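Local coordinates for hypoxanthine-guanine phosphoribosyltransferase (Thermus thermophilus, PDB 3ACD), which probably catalyses the magnesium-dependent transfer of the phosphoribosyl group from phosphoribosyl diphosphate to hypoxanthine or guanine, giving IMP or GMP in purine salvage, at residues A[130-135]-A[159-164]; A[100-105]-A[109-114]; A[54-59]-A[63-68]. One frame throughout, in Å; residues are numbered along the deposited sequence.

Interaction 1 (A[130-135]-A[159-164]); sequences ALLSKP and YGLDRA. With IMP (inosinic acid), chain B.
Leu-131 and Tyr-159 both send CG away from their own backbone N, with chi1 -178° and -165°, which brings a leucine methyl up to the tyrosine ring. Leu-131 CD2 lies 3.4 Å from Tyr-159 CD2. Tyr-159 CE2 follows at 3.7 Å from the same methyl, so the methyl meets the CD2-CE2 bond of the ring obliquely. At its far end Tyr-159 OH is hydrogen-bonded to Asp-54; Phe-51 of helix 49-56 touches both the ring and Leu-131, and Arg-57 of the second subunit packs on the tyrosine. The second meeting is looser, with Leu-132 CD1 4.2 Å from Leu-161 CD2. That Leu-161 methyl also faces the purine, with IMP C2 4.1 Å from Leu-161 CD2. No hydrogen bond joins the two segments; the contact is apolar and buried. In fold terms it joins the parallel sheet of a type I phosphoribosyltransferase, here at the short strand 132-133, to the loop that links the small antiparallel pair 156-157 and 174-175, probably part of the hood over the base. Lys-134, just beyond that strand, reaches the bound nucleotide by a chain bent at chi3 (-67°). Its NZ gives hydrogen bonds to IMP O6 at 2.9 Å and to IMP N7 at 3.2 Å, gripping adjacent acceptors on the base, and a further one to Ala-154 O. An oxygen at C6 is common to hypoxanthine and guanine, so the grip is consistent with the enzyme's use of both bases. Ile-104 lies against both Lys-134 and Leu-161.

Interaction 2 (A[100-105]-A[109-114]); sequences VVEDIV and LTLSYL. With IMP (inosinic acid), chain B.
Strand 100-102 and helix 109-114 run nearly antiparallel, at 164°, with their axes 11.1 Å apart, a spacing bridged by Val-100, Leu-111 and Leu-114. Val-100 and Leu-114 reach toward each other tip to tip, CG1 of Val-100 standing 3.6 Å from CD2 of Leu-114. Leu-111 forks between two valines: its CD1 faces Val-100 and the CG of Glu-102, while its CD2 lies 4.0 Å from Val-105 CG2. Val-44 of the neighbouring strand 40-45 touches Val-100, Glu-102 and Leu-114. Above this apolar layer the chain turns a corner at Asp-103, whose carboxylate takes both ribose hydroxyls. Asp-103 OD1 accepts from IMP O3' at 2.7 Å and Asp-103 OD2 from IMP O2' at 2.9 Å. A chi1 of 53° sets CG between the backbone N and carbonyl carbon of Asp-103, folding the carboxylate back over the chain, where Ile-104 N gives OD1 of Asp-103 a 2.6 Å bond from above the carboxylate plane. With an alanine in place of Asp-103 the two ribose hydroxyls would probably lose their shared acceptor, and the Ile-104 N-H its side-chain mate. At the first turn of the helix Thr-110 grips one phosphate oxygen twice, through N at 2.8 Å from IMP O2P (162° at the hydrogen) and through OG1 at 2.7 Å from the same O2P. The amino end of a helix probably adds some electrostatic help there. Asp-106, Thr-107 and Gly-108 complete the phosphate cradle with hydrogen bonds of their own to IMP. A strand leading into two adjacent acidic residues, then a phosphate loop and a helix, is the phosphoribosyl diphosphate-binding motif of the type I phosphoribosyltransferases.

Interaction 3 (A[54-59]-A[63-68]); sequences DLVRAI and LTMDFI
Met-65 points its terminal methyl straight at Val-56, and this is the tight part of the contact: CE of Met-65 is 3.7 Å from CB of Val-56 and equally close to both of that valine's methyls, CG1 and CG2. The methionine reaches so far because its chain is extended beyond CG, with chi2 174°. Nearby Leu-63 and Ile-59 cross at about a right angle, Leu-63 CD2 lying 3.8 Å from Ile-59 CG2. All four side chains are buried, and Leu-41 on Val-56 and Ile-30 on Ile-59 add further apolar cover. The contact belongs to the beta-alpha-beta unit of strand 40-45, helix 49-56 and strand 64-70: a type I turn runs from Val-56 to Ile-59, and the chain then enters the outermost strand, within this chain, of the parallel sheet. The looser, partly exposed side is polar and lies against the second subunit. There the CB of Arg-57 points away from the strand, and its NH2 makes a salt bridge, whose hydrogen bond is weak, to Asp-54 OD1 at 2.9 Å. Asp-54 also pairs with Arg-57 of the second subunit, and Arg-57 with Asp-54 of that subunit.

How the interactions relate
From the N terminus the contacts close in series, with none nested or crossed. Interaction 3 closes first, over the short connection from helix 49-56 to edge strand 64-70. Interaction 2 follows, closing the phosphate loop between 100-105 and 109-114, and interaction 1 closes last over a longer excursion through strands 146-150 and 156-157. Interactions 1 and 2 share IMP and are stitched together by probable backbone hydrogen bonds, Leu-132 N to Asp-103 O and Lys-134 N to Val-105 O, where strands 132-133 and 104-105 are neighbours. Tyr-159 and Asp-54 connect interactions 1 and 3, and Leu-114 packing on Ile-68 joins interactions 2 and 3.

Interaction 1 (A[130-135]-A[159-164])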
loop_
_atom_site.group_PDB
_atom_site.type_symbol
_atom_site.label_atom_id
_atom_site.label_comp_id
_atom_site.label_asym_id
_atom_site.label_seq_id
_atom_site.Cartn_x
_atom_site.Cartn_y
_atom_site.Cartn_z
ATOM N N ALA A 130 3.261 12.446 -7.374
ATOM C CA ALA A 130 1.852 12.178 -7.628
ATOM C C ALA A 130 1.725 11.386 -8.918
ATOM O O ALA A 130 2.394 11.689 -9.901
ATOM C CB ALA A 130 1.079 13.492 -7.746
ATOM N N LEU A 131 0.874 10.367 -8.921
ATOM C CA LEU A 131 0.710 9.569 -10.130
ATOM C C LEU A 131 0.046 10.380 -11.239
ATOM O O LEU A 131 0.487 10.338 -12.386
ATOM C CB LEU A 131 -0.133 8.322 -9.855
ATOM C CG LEU A 131 -0.318 7.405 -11.070
ATOM C CD1 LEU A 131 1.028 6.790 -11.472
ATOM C CD2 LEU A 131 -1.317 6.317 -10.736
ATOM N N LEU A 132 -0.995 11.131 -10.888
ATOM C CA LEU A 132 -1.738 11.916 -11.870
ATOM C C LEU A 132 -2.017 13.350 -11.440
ATOM O O LEU A 132 -1.919 13.695 -10.262
ATOM C CB LEU A 132 -3.083 11.242 -12.152
ATOM C CG LEU A 132 -3.093 9.761 -12.538
ATOM C CD1 LEU A 132 -4.512 9.220 -12.417
ATOM C CD2 LEU A 132 -2.559 9.587 -13.950
ATOM N N SER A 133 -2.381 14.179 -12.413
ATOM C CA SER A 133 -2.718 15.571 -12.154
ATOM C C SER A 133 -3.656 16.077 -13.243
ATOM O O SER A 133 -3.426 15.834 -14.431
ATOM C CB SER A 133 -1.464 16.446 -12.118
ATOM O OG SER A 133 -1.816 17.803 -11.878
ATOM N N LYS A 134 -4.716 16.765 -12.822
ATOM C CA LYS A 134 -5.712 17.344 -13.727
ATOM C C LYS A 134 -5.622 18.860 -13.545
ATOM O O LYS A 134 -6.474 19.474 -12.899
ATOM C CB LYS A 134 -7.114 16.846 -13.351
ATOM C CG LYS A 134 -7.289 15.336 -13.499
ATOM C CD LYS A 134 -8.709 14.870 -13.192
ATOM C CE LYS A 134 -9.063 15.046 -11.721
ATOM N NZ LYS A 134 -10.394 14.456 -11.397
ATOM N N PRO A 135 -4.583 19.481 -14.123
ATOM C CA PRO A 135 -4.347 20.923 -14.029
ATOM C C PRO A 135 -5.481 21.864 -14.430
ATOM O O PRO A 135 -5.552 22.983 -13.924
ATOM C CB PRO A 135 -3.081 21.120 -14.870
ATOM C CG PRO A 135 -3.174 20.025 -15.882
ATOM C CD PRO A 135 -3.614 18.854 -15.042
ATOM N N TYR A 159 -5.917 1.167 -10.019
ATOM C CA TYR A 159 -4.564 1.337 -9.490
ATOM C C TYR A 159 -4.588 2.099 -8.155
ATOM O O TYR A 159 -3.821 3.044 -7.952
ATOM C CB TYR A 159 -3.702 2.091 -10.519
ATOM C CG TYR A 159 -2.205 2.024 -10.275
ATOM C CD1 TYR A 159 -1.467 0.879 -10.602
ATOM C CD2 TYR A 159 -1.526 3.103 -9.712
ATOM C CE1 TYR A 159 -0.085 0.820 -10.371
ATOM C CE2 TYR A 159 -0.156 3.052 -9.474
ATOM C CZ TYR A 159 0.560 1.912 -9.803
ATOM O OH TYR A 159 1.915 1.873 -9.545
ATOM N N GLY A 160 -5.479 1.689 -7.256
ATOM C CA GLY A 160 -5.573 2.334 -5.956
ATOM C C GLY A 160 -6.691 3.353 -5.819
ATOM O O GLY A 160 -7.237 3.544 -4.728
ATOM N N LEU A 161 -7.034 4.014 -6.922
ATOM C CA LEU A 161 -8.088 5.021 -6.909
ATOM C C LEU A 161 -9.445 4.340 -7.013
ATOM O O LEU A 161 -9.631 3.413 -7.800
ATOM C CB LEU A 161 -7.889 6.016 -8.059
ATOM C CG LEU A 161 -6.689 6.970 -7.932
ATOM C CD1 LEU A 161 -5.390 6.184 -7.965
ATOM C CD2 LEU A 161 -6.714 7.983 -9.073
ATOM N N ASP A 162 -10.397 4.817 -6.221
ATOM C CA ASP A 162 -11.722 4.216 -6.186
ATOM C C ASP A 162 -12.828 4.916 -6.952
ATOM O O ASP A 162 -12.713 6.072 -7.369
ATOM C CB ASP A 162 -12.188 4.093 -4.738
ATOM C CG ASP A 162 -12.568 5.439 -4.142
ATOM O OD1 ASP A 162 -11.699 6.331 -4.095
ATOM O OD2 ASP A 162 -13.734 5.608 -3.733
ATOM N N ARG A 163 -13.910 4.167 -7.111
ATOM C CA ARG A 163 -15.137 4.623 -7.736
ATOM C C ARG A 163 -16.153 4.115 -6.716
ATOM O O ARG A 163 -16.560 2.955 -6.753
ATOM C CB ARG A 163 -15.340 3.951 -9.097
ATOM C CG ARG A 163 -16.617 4.373 -9.795
ATOM C CD ARG A 163 -16.648 3.943 -11.254
ATOM N NE ARG A 163 -16.473 2.502 -11.421
ATOM C CZ ARG A 163 -16.841 1.831 -12.509
ATOM N NH1 ARG A 163 -17.410 2.470 -13.524
ATOM N NH2 ARG A 163 -16.640 0.524 -12.586
ATOM N N ALA A 164 -16.522 4.980 -5.774
ATOM C CA ALA A 164 -17.459 4.611 -4.715
ATOM C C ALA A 164 -16.907 3.421 -3.921
ATOM O O ALA A 164 -17.623 2.460 -3.638
ATOM C CB ALA A 164 -18.825 4.267 -5.306
HETATM P P IMP B . -8.055 17.680 -4.566
HETATM O O1P IMP B . -9.160 18.340 -5.293
HETATM O O2P IMP B . -7.967 18.275 -3.080
HETATM O O3P IMP B . -6.669 17.942 -5.346
HETATM O "O5'" IMP B . -8.358 16.089 -4.523
HETATM C "C5'" IMP B . -7.927 15.334 -3.392
HETATM C "C4'" IMP B . -8.359 13.870 -3.505
HETATM O "O4'" IMP B . -9.548 13.740 -4.341
HETATM C "C3'" IMP B . -7.296 13.047 -4.267
HETATM O "O3'" IMP B . -6.209 12.669 -3.420
HETATM C "C2'" IMP B . -8.133 11.831 -4.698
HETATM O "O2'" IMP B . -8.205 10.853 -3.655
HETATM C "C1'" IMP B . -9.518 12.441 -4.971
HETATM N N9 IMP B . -9.724 12.549 -6.435
HETATM C C8 IMP B . -9.661 13.686 -7.208
HETATM N N7 IMP B . -9.893 13.391 -8.461
HETATM C C5 IMP B . -10.108 12.063 -8.568
HETATM C C6 IMP B . -10.406 11.169 -9.648
HETATM O O6 IMP B . -10.505 11.582 -10.791
HETATM N N1 IMP B . -10.567 9.835 -9.365
HETATM C C2 IMP B . -10.453 9.360 -8.077
HETATM N N3 IMP B . -10.184 10.170 -7.075
HETATM C C4 IMP B . -10.004 11.507 -7.267
#

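Interaction 2 (A[100-105]-A[109-114])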
loop_
_atom_site.group_PDB
_atom_site.type_symbol
_atom_site.label_atom_id
_atom_site.label_comp_id
_atom_site.label_asym_id
_atom_site.label_seq_id
_atom_site.Cartn_x
_atom_site.Cartn_y
_atom_site.Cartn_z
ATOM N N VAL A 100 6.023 13.583 -0.252
ATOM C CA VAL A 100 4.610 13.247 -0.133
ATOM C C VAL A 100 4.248 12.412 -1.359
ATOM O O VAL A 100 4.629 12.756 -2.475
ATOM C CB VAL A 100 3.728 14.518 -0.123
ATOM C CG1 VAL A 100 2.253 14.134 -0.051
ATOM C CG2 VAL A 100 4.104 15.407 1.060
ATOM N N VAL A 101 3.534 11.311 -1.149
ATOM C CA VAL A 101 3.135 10.451 -2.257
ATOM C C VAL A 101 1.610 10.475 -2.362
ATOM O O VAL A 101 0.901 9.925 -1.513
ATOM C CB VAL A 101 3.634 9.001 -2.049
ATOM C CG1 VAL A 101 3.223 8.132 -3.233
ATOM C CG2 VAL A 101 5.155 8.996 -1.896
ATOM N N GLU A 102 1.125 11.124 -3.417
ATOM C CA GLU A 102 -0.302 11.292 -3.674
ATOM C C GLU A 102 -0.786 10.495 -4.873
ATOM O O GLU A 102 0.004 10.121 -5.732
ATOM C CB GLU A 102 -0.599 12.775 -3.917
ATOM C CG GLU A 102 -0.886 13.562 -2.661
ATOM C CD GLU A 102 -2.310 13.383 -2.195
ATOM O OE1 GLU A 102 -2.902 12.323 -2.487
ATOM O OE2 GLU A 102 -2.835 14.298 -1.530
ATOM N N ASP A 103 -2.091 10.244 -4.934
ATOM C CA ASP A 103 -2.650 9.507 -6.058
ATOM C C ASP A 103 -2.905 10.445 -7.231
ATOM O O ASP A 103 -2.351 10.259 -8.316
ATOM C CB ASP A 103 -3.946 8.769 -5.665
ATOM C CG ASP A 103 -4.993 9.672 -5.004
ATOM O OD1 ASP A 103 -4.721 10.860 -4.723
ATOM O OD2 ASP A 103 -6.114 9.171 -4.756
ATOM N N ILE A 104 -3.720 11.468 -7.005
ATOM C CA ILE A 104 -4.041 12.420 -8.061
ATOM C C ILE A 104 -4.330 13.804 -7.494
ATOM O O ILE A 104 -5.015 13.941 -6.483
ATOM C CB ILE A 104 -5.258 11.929 -8.883
ATOM C CG1 ILE A 104 -5.616 12.940 -9.976
ATOM C CG2 ILE A 104 -6.449 11.710 -7.966
ATOM C CD1 ILE A 104 -6.656 12.405 -10.952
ATOM N N VAL A 105 -3.774 14.826 -8.138
ATOM C CA VAL A 105 -3.991 16.201 -7.714
ATOM C C VAL A 105 -5.084 16.759 -8.619
ATOM O O VAL A 105 -4.925 16.828 -9.842
ATOM C CB VAL A 105 -2.698 17.045 -7.842
ATOM C CG1 VAL A 105 -2.946 18.475 -7.342
ATOM C CG2 VAL A 105 -1.576 16.392 -7.031
ATOM N N LEU A 109 -6.529 21.511 -3.377
ATOM C CA LEU A 109 -6.849 21.929 -2.015
ATOM C C LEU A 109 -6.281 20.993 -0.947
ATOM O O LEU A 109 -5.654 21.445 0.014
ATOM C CB LEU A 109 -8.368 22.044 -1.846
ATOM C CG LEU A 109 -9.043 23.104 -2.725
ATOM C CD1 LEU A 109 -10.554 23.026 -2.572
ATOM C CD2 LEU A 109 -8.533 24.486 -2.340
ATOM N N THR A 110 -6.494 19.693 -1.110
ATOM C CA THR A 110 -5.997 18.733 -0.129
ATOM C C THR A 110 -4.481 18.779 0.013
ATOM O O THR A 110 -3.959 18.859 1.125
ATOM C CB THR A 110 -6.418 17.297 -0.482
ATOM O OG1 THR A 110 -7.846 17.228 -0.560
ATOM C CG2 THR A 110 -5.941 16.329 0.590
ATOM N N LEU A 111 -3.772 18.724 -1.109
ATOM C CA LEU A 111 -2.319 18.765 -1.066
ATOM C C LEU A 111 -1.842 20.072 -0.437
ATOM O O LEU A 111 -0.870 20.083 0.319
ATOM C CB LEU A 111 -1.738 18.611 -2.477
ATOM C CG LEU A 111 -0.210 18.618 -2.600
ATOM C CD1 LEU A 111 0.396 17.550 -1.695
ATOM C CD2 LEU A 111 0.184 18.373 -4.051
ATOM N N SER A 112 -2.529 21.170 -0.748
ATOM C CA SER A 112 -2.165 22.470 -0.195
ATOM C C SER A 112 -2.233 22.433 1.332
ATOM O O SER A 112 -1.317 22.891 2.017
ATOM C CB SER A 112 -3.104 23.556 -0.725
ATOM O OG SER A 112 -2.709 24.832 -0.250
ATOM N N TYR A 113 -3.321 21.885 1.860
ATOM C CA TYR A 113 -3.493 21.777 3.304
ATOM C C TYR A 113 -2.402 20.884 3.887
ATOM O O TYR A 113 -1.781 21.221 4.897
ATOM C CB TYR A 113 -4.861 21.181 3.640
ATOM C CG TYR A 113 -5.069 20.948 5.120
ATOM C CD1 TYR A 113 -5.258 22.017 5.995
ATOM C CD2 TYR A 113 -5.048 19.658 5.651
ATOM C CE1 TYR A 113 -5.422 21.808 7.364
ATOM C CE2 TYR A 113 -5.210 19.437 7.019
ATOM C CZ TYR A 113 -5.397 20.517 7.869
ATOM O OH TYR A 113 -5.558 20.305 9.219
ATOM N N LEU A 114 -2.175 19.743 3.246
ATOM C CA LEU A 114 -1.163 18.805 3.712
ATOM C C LEU A 114 0.224 19.435 3.764
ATOM O O LEU A 114 0.946 19.266 4.747
ATOM C CB LEU A 114 -1.137 17.562 2.816
ATOM C CG LEU A 114 -0.119 16.481 3.195
ATOM C CD1 LEU A 114 -0.378 16.016 4.623
ATOM C CD2 LEU A 114 -0.216 15.308 2.223
HETATM P P IMP B . -8.055 17.680 -4.566
HETATM O O1P IMP B . -9.160 18.340 -5.293
HETATM O O2P IMP B . -7.967 18.275 -3.080
HETATM O O3P IMP B . -6.669 17.942 -5.346
HETATM O "O5'" IMP B . -8.358 16.089 -4.523
HETATM C "C5'" IMP B . -7.927 15.334 -3.392
HETATM C "C4'" IMP B . -8.359 13.870 -3.505
HETATM O "O4'" IMP B . -9.548 13.740 -4.341
HETATM C "C3'" IMP B . -7.296 13.047 -4.267
HETATM O "O3'" IMP B . -6.209 12.669 -3.420
HETATM C "C2'" IMP B . -8.133 11.831 -4.698
HETATM O "O2'" IMP B . -8.205 10.853 -3.655
HETATM C "C1'" IMP B . -9.518 12.441 -4.971
HETATM N N9 IMP B . -9.724 12.549 -6.435
HETATM C C8 IMP B . -9.661 13.686 -7.208
HETATM N N7 IMP B . -9.893 13.391 -8.461
HETATM C C5 IMP B . -10.108 12.063 -8.568
HETATM C C6 IMP B . -10.406 11.169 -9.648
HETATM O O6 IMP B . -10.505 11.582 -10.791
HETATM N N1 IMP B . -10.567 9.835 -9.365
HETATM C C2 IMP B . -10.453 9.360 -8.077
HETATM N N3 IMP B . -10.184 10.170 -7.075
HETATM C C4 IMP B . -10.004 11.507 -7.267
#

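Interaction 3 (A[54-59]-A[63-68])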
loop_
_atom_site.group_PDB
_atom_site.type_symbol
_atom_site.label_atom_id
_atom_site.label_comp_id
_atom_site.label_asym_id
_atom_site.label_seq_id
_atom_site.Cartn_x
_atom_site.Cartn_y
_atom_site.Cartn_z
ATOM N N ASP A 54 4.615 0.448 -5.538
ATOM C CA ASP A 54 5.458 0.285 -6.721
ATOM C C ASP A 54 6.617 1.278 -6.744
ATOM O O ASP A 54 7.740 0.924 -7.104
ATOM C CB ASP A 54 4.627 0.443 -7.996
ATOM C CG ASP A 54 3.625 -0.678 -8.184
ATOM O OD1 ASP A 54 3.647 -1.639 -7.386
ATOM O OD2 ASP A 54 2.816 -0.601 -9.130
ATOM N N LEU A 55 6.341 2.516 -6.349
ATOM C CA LEU A 55 7.357 3.563 -6.338
ATOM C C LEU A 55 8.537 3.275 -5.407
ATOM O O LEU A 55 9.693 3.393 -5.820
ATOM C CB LEU A 55 6.730 4.912 -5.950
ATOM C CG LEU A 55 7.681 6.118 -5.936
ATOM C CD1 LEU A 55 8.192 6.378 -7.342
ATOM C CD2 LEU A 55 6.965 7.355 -5.404
ATOM N N VAL A 56 8.267 2.898 -4.157
ATOM C CA VAL A 56 9.361 2.645 -3.228
ATOM C C VAL A 56 10.270 1.506 -3.686
ATOM O O VAL A 56 11.481 1.547 -3.463
ATOM C CB VAL A 56 8.852 2.373 -1.782
ATOM C CG1 VAL A 56 8.071 3.586 -1.280
ATOM C CG2 VAL A 56 7.997 1.111 -1.731
ATOM N N ARG A 57 9.696 0.508 -4.349
ATOM C CA ARG A 57 10.486 -0.614 -4.838
ATOM C C ARG A 57 11.367 -0.217 -6.018
ATOM O O ARG A 57 12.164 -1.024 -6.501
ATOM C CB ARG A 57 9.573 -1.777 -5.228
ATOM C CG ARG A 57 9.047 -2.544 -4.020
ATOM C CD ARG A 57 8.147 -3.693 -4.428
ATOM N NE ARG A 57 6.828 -3.241 -4.868
ATOM C CZ ARG A 57 5.835 -4.068 -5.180
ATOM N NH1 ARG A 57 6.025 -5.380 -5.101
ATOM N NH2 ARG A 57 4.650 -3.591 -5.556
ATOM N N ALA A 58 11.223 1.028 -6.470
ATOM C CA ALA A 58 12.028 1.541 -7.579
ATOM C C ALA A 58 12.970 2.638 -7.083
ATOM O O ALA A 58 13.538 3.388 -7.875
ATOM C CB ALA A 58 11.126 2.082 -8.684
ATOM N N ILE A 59 13.129 2.732 -5.765
ATOM C CA ILE A 59 14.016 3.724 -5.169
ATOM C C ILE A 59 15.069 3.016 -4.317
ATOM O O ILE A 59 14.855 2.759 -3.129
ATOM C CB ILE A 59 13.252 4.714 -4.266
ATOM C CG1 ILE A 59 12.182 5.450 -5.075
ATOM C CG2 ILE A 59 14.228 5.725 -3.663
ATOM C CD1 ILE A 59 11.281 6.327 -4.226
ATOM N N LEU A 63 15.468 4.476 3.216
ATOM C CA LEU A 63 14.378 5.412 3.444
ATOM C C LEU A 63 13.366 4.872 4.433
ATOM O O LEU A 63 13.317 3.668 4.688
ATOM C CB LEU A 63 13.691 5.727 2.108
ATOM C CG LEU A 63 13.154 4.548 1.283
ATOM C CD1 LEU A 63 11.811 4.081 1.835
ATOM C CD2 LEU A 63 12.985 4.986 -0.171
ATOM N N THR A 64 12.569 5.777 4.993
ATOM C CA THR A 64 11.531 5.410 5.945
ATOM C C THR A 64 10.191 5.811 5.345
ATOM O O THR A 64 10.140 6.549 4.355
ATOM C CB THR A 64 11.723 6.118 7.308
ATOM O OG1 THR A 64 11.761 7.537 7.116
ATOM C CG2 THR A 64 13.019 5.662 7.961
ATOM N N MET A 65 9.106 5.334 5.944
ATOM C CA MET A 65 7.778 5.628 5.428
ATOM C C MET A 65 6.766 5.861 6.535
ATOM O O MET A 65 6.973 5.477 7.687
ATOM C CB MET A 65 7.261 4.451 4.585
ATOM C CG MET A 65 8.211 3.910 3.521
ATOM S SD MET A 65 7.492 2.414 2.761
ATOM C CE MET A 65 8.911 1.774 1.834
ATOM N N ASP A 66 5.660 6.489 6.160
ATOM C CA ASP A 66 4.560 6.719 7.075
ATOM C C ASP A 66 3.304 6.822 6.216
ATOM O O ASP A 66 3.387 6.975 4.990
ATOM C CB ASP A 66 4.761 7.996 7.900
ATOM C CG ASP A 66 4.098 7.908 9.263
ATOM O OD1 ASP A 66 3.294 6.973 9.467
ATOM O OD2 ASP A 66 4.373 8.766 10.128
ATOM N N PHE A 67 2.148 6.720 6.858
ATOM C CA PHE A 67 0.871 6.783 6.163
ATOM C C PHE A 67 -0.050 7.762 6.873
ATOM O O PHE A 67 -0.087 7.812 8.103
ATOM C CB PHE A 67 0.230 5.392 6.139
ATOM C CG PHE A 67 1.011 4.382 5.353
ATOM C CD1 PHE A 67 0.689 4.113 4.026
ATOM C CD2 PHE A 67 2.100 3.730 5.922
ATOM C CE1 PHE A 67 1.439 3.210 3.276
ATOM C CE2 PHE A 67 2.858 2.824 5.180
ATOM C CZ PHE A 67 2.528 2.566 3.855
ATOM N N ILE A 68 -0.783 8.548 6.093
ATOM C CA ILE A 68 -1.713 9.518 6.654
ATOM C C ILE A 68 -3.005 9.526 5.846
ATOM O O ILE A 68 -3.004 9.224 4.656
ATOM C CB ILE A 68 -1.121 10.939 6.632
ATOM C CG1 ILE A 68 -0.794 11.338 5.192
ATOM C CG2 ILE A 68 0.115 10.999 7.507
ATOM C CD1 ILE A 68 -0.261 12.741 5.048
#